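Local coordinates for protein monomethylamine methyltransferase MtmB1 (Methanosarcina barkeri, PDB 1NTH) that transfers the methyl group of monomethylamine to the corrinoid cofactor of its partner protein MtmC, a step of methanogenesis from methylamine, at residues A[232-236]-A[280-285]. Numbering follows the deposited sequence.
Sequences QLNEL and ATHINA
In the TIM barrel of this methyltransferase, the loop that leaves parallel strand 227-231 is tied to outer helix 271-288 by one buried side-chain amide, that of Gln-232, which meets Thr-281 and Asn-284. It illustrates how a single amide can join loop to helix by donating with its N-H and accepting with its C=O. With CG anti to its own carbonyl carbon (chi1 -69°) and the chain extended beyond it, Gln-232 reaches the helix with both ends of its amide. Its NE2 donates to the backbone O of Thr-281 at 3.1 Å, with the acceptor in the Gln-232 amide plane. That oxygen also takes the helical N-H of Ala-285, the two donors arriving from opposite faces of the carbonyl plane. Asn-284 ND2 donates to Gln-232 OE1 at 3.0 Å, nearly straight at 163°. It comes from above the carbonyl plane, the two amides being turned 63° apart. Outside partners fix both groups: Asp-258 OD2 accepts from Gln-232 NE2, and Tyr-86 OH bonds Asn-284 OD1. A leucine here would probably cost Asn-284 ND2, Asp-258 OD2 and Thr-281 O their bonds to this amide. Past a cis peptide before Glu-235, Leu-236 CD1 rests 3.8 Å from Thr-281 CG2.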
ATOM      1  N   GLN A 232     -22.278   7.200  24.134  1.00 18.31           N
ATOM      2  CA  GLN A 232     -22.542   7.014  25.557  1.00 17.12           C
ATOM      3  C   GLN A 232     -24.052   7.145  25.704  1.00 18.22           C
ATOM      4  O   GLN A 232     -24.711   7.752  24.859  1.00 19.36           O
ATOM      5  CB  GLN A 232     -21.877   8.104  26.395  1.00 18.45           C
ATOM      6  CG  GLN A 232     -20.360   8.051  26.448  1.00 18.02           C
ATOM      7  CD  GLN A 232     -19.801   9.000  27.493  1.00 21.29           C
ATOM      8  OE1 GLN A 232     -20.168   8.926  28.667  1.00 22.03           O
ATOM      9  NE2 GLN A 232     -18.912   9.897  27.074  1.00 19.79           N
ATOM     10  N   LEU A 233     -24.603   6.587  26.776  1.00 17.90           N
ATOM     11  CA  LEU A 233     -26.041   6.676  27.001  1.00 19.56           C
ATOM     12  C   LEU A 233     -26.355   7.791  28.004  1.00 20.81           C
ATOM     13  O   LEU A 233     -25.451   8.487  28.466  1.00 22.59           O
ATOM     14  CB  LEU A 233     -26.569   5.328  27.496  1.00 20.09           C
ATOM     15  CG  LEU A 233     -26.265   4.143  26.567  1.00 23.35           C
ATOM     16  CD1 LEU A 233     -26.902   2.878  27.123  1.00 23.83           C
ATOM     17  CD2 LEU A 233     -26.792   4.432  25.167  1.00 24.28           C
ATOM     18  N   ASN A 234     -27.631   7.963  28.336  1.00 20.45           N
ATOM     19  CA  ASN A 234     -28.050   9.017  29.269  1.00 21.14           C
ATOM     20  C   ASN A 234     -28.514   8.467  30.617  1.00 20.60           C
ATOM     21  O   ASN A 234     -29.440   7.661  30.647  1.00 21.90           O
ATOM     22  CB  ASN A 234     -29.197   9.822  28.661  1.00 22.33           C
ATOM     23  CG  ASN A 234     -28.803  10.510  27.374  1.00 23.85           C
ATOM     24  OD1 ASN A 234     -28.565   9.861  26.353  1.00 28.98           O
ATOM     25  ND2 ASN A 234     -28.723  11.831  27.415  1.00 23.98           N
ATOM     26  N   GLU A 235     -27.884   8.865  31.727  1.00 20.57           N
ATOM     27  CA  GLU A 235     -26.738   9.783  31.782  1.00 20.79           C
ATOM     28  C   GLU A 235     -25.657   9.004  32.538  1.00 21.38           C
ATOM     29  O   GLU A 235     -25.983   8.246  33.458  1.00 21.57           O
ATOM     30  CB  GLU A 235     -27.083  11.050  32.578  1.00 21.96           C
ATOM     31  CG  GLU A 235     -28.283  11.848  32.078  1.00 22.30           C
ATOM     32  CD  GLU A 235     -28.060  12.475  30.713  1.00 25.52           C
ATOM     33  OE1 GLU A 235     -26.898  12.512  30.249  1.00 24.57           O
ATOM     34  OE2 GLU A 235     -29.048  12.944  30.110  1.00 25.13           O
ATOM     35  N   LEU A 236     -24.387   9.203  32.179  1.00 19.56           N
ATOM     36  CA  LEU A 236     -23.269   8.476  32.804  1.00 18.88           C
ATOM     37  C   LEU A 236     -23.648   7.005  32.775  1.00 19.51           C
ATOM     38  O   LEU A 236     -23.707   6.324  33.805  1.00 18.28           O
ATOM     39  CB  LEU A 236     -23.033   8.941  34.249  1.00 19.71           C
ATOM     40  CG  LEU A 236     -22.178  10.202  34.408  1.00 22.27           C
ATOM     41  CD1 LEU A 236     -22.913  11.404  33.846  1.00 23.05           C
ATOM     42  CD2 LEU A 236     -21.849  10.418  35.880  1.00 22.14           C
ATOM     43  N   ALA A 280     -18.721  15.910  33.076  1.00 15.81           N
ATOM     44  CA  ALA A 280     -18.383  14.557  33.490  1.00 16.60           C
ATOM     45  C   ALA A 280     -18.280  13.597  32.304  1.00 16.25           C
ATOM     46  O   ALA A 280     -17.412  12.725  32.293  1.00 17.11           O
ATOM     47  CB  ALA A 280     -19.420  14.037  34.490  1.00 16.08           C
ATOM     48  N   THR A 281     -19.156  13.748  31.313  1.00 16.81           N
ATOM     49  CA  THR A 281     -19.112  12.849  30.163  1.00 17.84           C
ATOM     50  C   THR A 281     -17.993  13.200  29.183  1.00 18.09           C
ATOM     51  O   THR A 281     -17.534  12.329  28.443  1.00 17.53           O
ATOM     52  CB  THR A 281     -20.489  12.756  29.441  1.00 19.80           C
ATOM     53  OG1 THR A 281     -20.897  14.038  28.959  1.00 21.54           O
ATOM     54  CG2 THR A 281     -21.542  12.232  30.411  1.00 20.20           C
ATOM     55  N   HIS A 282     -17.551  14.459  29.180  1.00 16.95           N
ATOM     56  CA  HIS A 282     -16.431  14.861  28.323  1.00 16.60           C
ATOM     57  C   HIS A 282     -15.207  14.138  28.889  1.00 16.95           C
ATOM     58  O   HIS A 282     -14.375  13.612  28.151  1.00 16.86           O
ATOM     59  CB  HIS A 282     -16.177  16.375  28.388  1.00 15.99           C
ATOM     60  CG  HIS A 282     -16.945  17.173  27.380  1.00 16.95           C
ATOM     61  ND1 HIS A 282     -18.310  17.353  27.449  1.00 17.02           N
ATOM     62  CD2 HIS A 282     -16.530  17.862  26.288  1.00 15.03           C
ATOM     63  CE1 HIS A 282     -18.702  18.118  26.444  1.00 17.20           C
ATOM     64  NE2 HIS A 282     -17.641  18.440  25.725  1.00 16.78           N
ATOM     65  N   ILE A 283     -15.103  14.118  30.217  1.00 16.03           N
ATOM     66  CA  ILE A 283     -13.993  13.449  30.882  1.00 15.18           C
ATOM     67  C   ILE A 283     -14.088  11.929  30.701  1.00 15.75           C
ATOM     68  O   ILE A 283     -13.088  11.261  30.433  1.00 16.11           O
ATOM     69  CB  ILE A 283     -13.968  13.792  32.400  1.00 14.86           C
ATOM     70  CG1 ILE A 283     -13.679  15.287  32.592  1.00 14.94           C
ATOM     71  CG2 ILE A 283     -12.904  12.965  33.109  1.00 16.15           C
ATOM     72  CD1 ILE A 283     -13.828  15.776  34.043  1.00 17.15           C
ATOM     73  N   ASN A 284     -15.290  11.379  30.838  1.00 14.76           N
ATOM     74  CA  ASN A 284     -15.471   9.939  30.684  1.00 15.26           C
ATOM     75  C   ASN A 284     -15.060   9.473  29.282  1.00 16.35           C
ATOM     76  O   ASN A 284     -14.612   8.342  29.105  1.00 16.74           O
ATOM     77  CB  ASN A 284     -16.930   9.551  30.946  1.00 17.22           C
ATOM     78  CG  ASN A 284     -17.113   8.054  31.079  1.00 16.47           C
ATOM     79  OD1 ASN A 284     -16.417   7.409  31.861  1.00 18.92           O
ATOM     80  ND2 ASN A 284     -18.053   7.492  30.322  1.00 18.50           N
ATOM     81  N   ALA A 285     -15.205  10.352  28.297  1.00 15.20           N
ATOM     82  CA  ALA A 285     -14.852  10.021  26.921  1.00 16.50           C
ATOM     83  C   ALA A 285     -13.397   9.573  26.785  1.00 15.71           C
ATOM     84  O   ALA A 285     -13.108   8.592  26.102  1.00 16.15           O
ATOM     85  CB  ALA A 285     -15.105  11.222  26.014  1.00 14.07           C
TER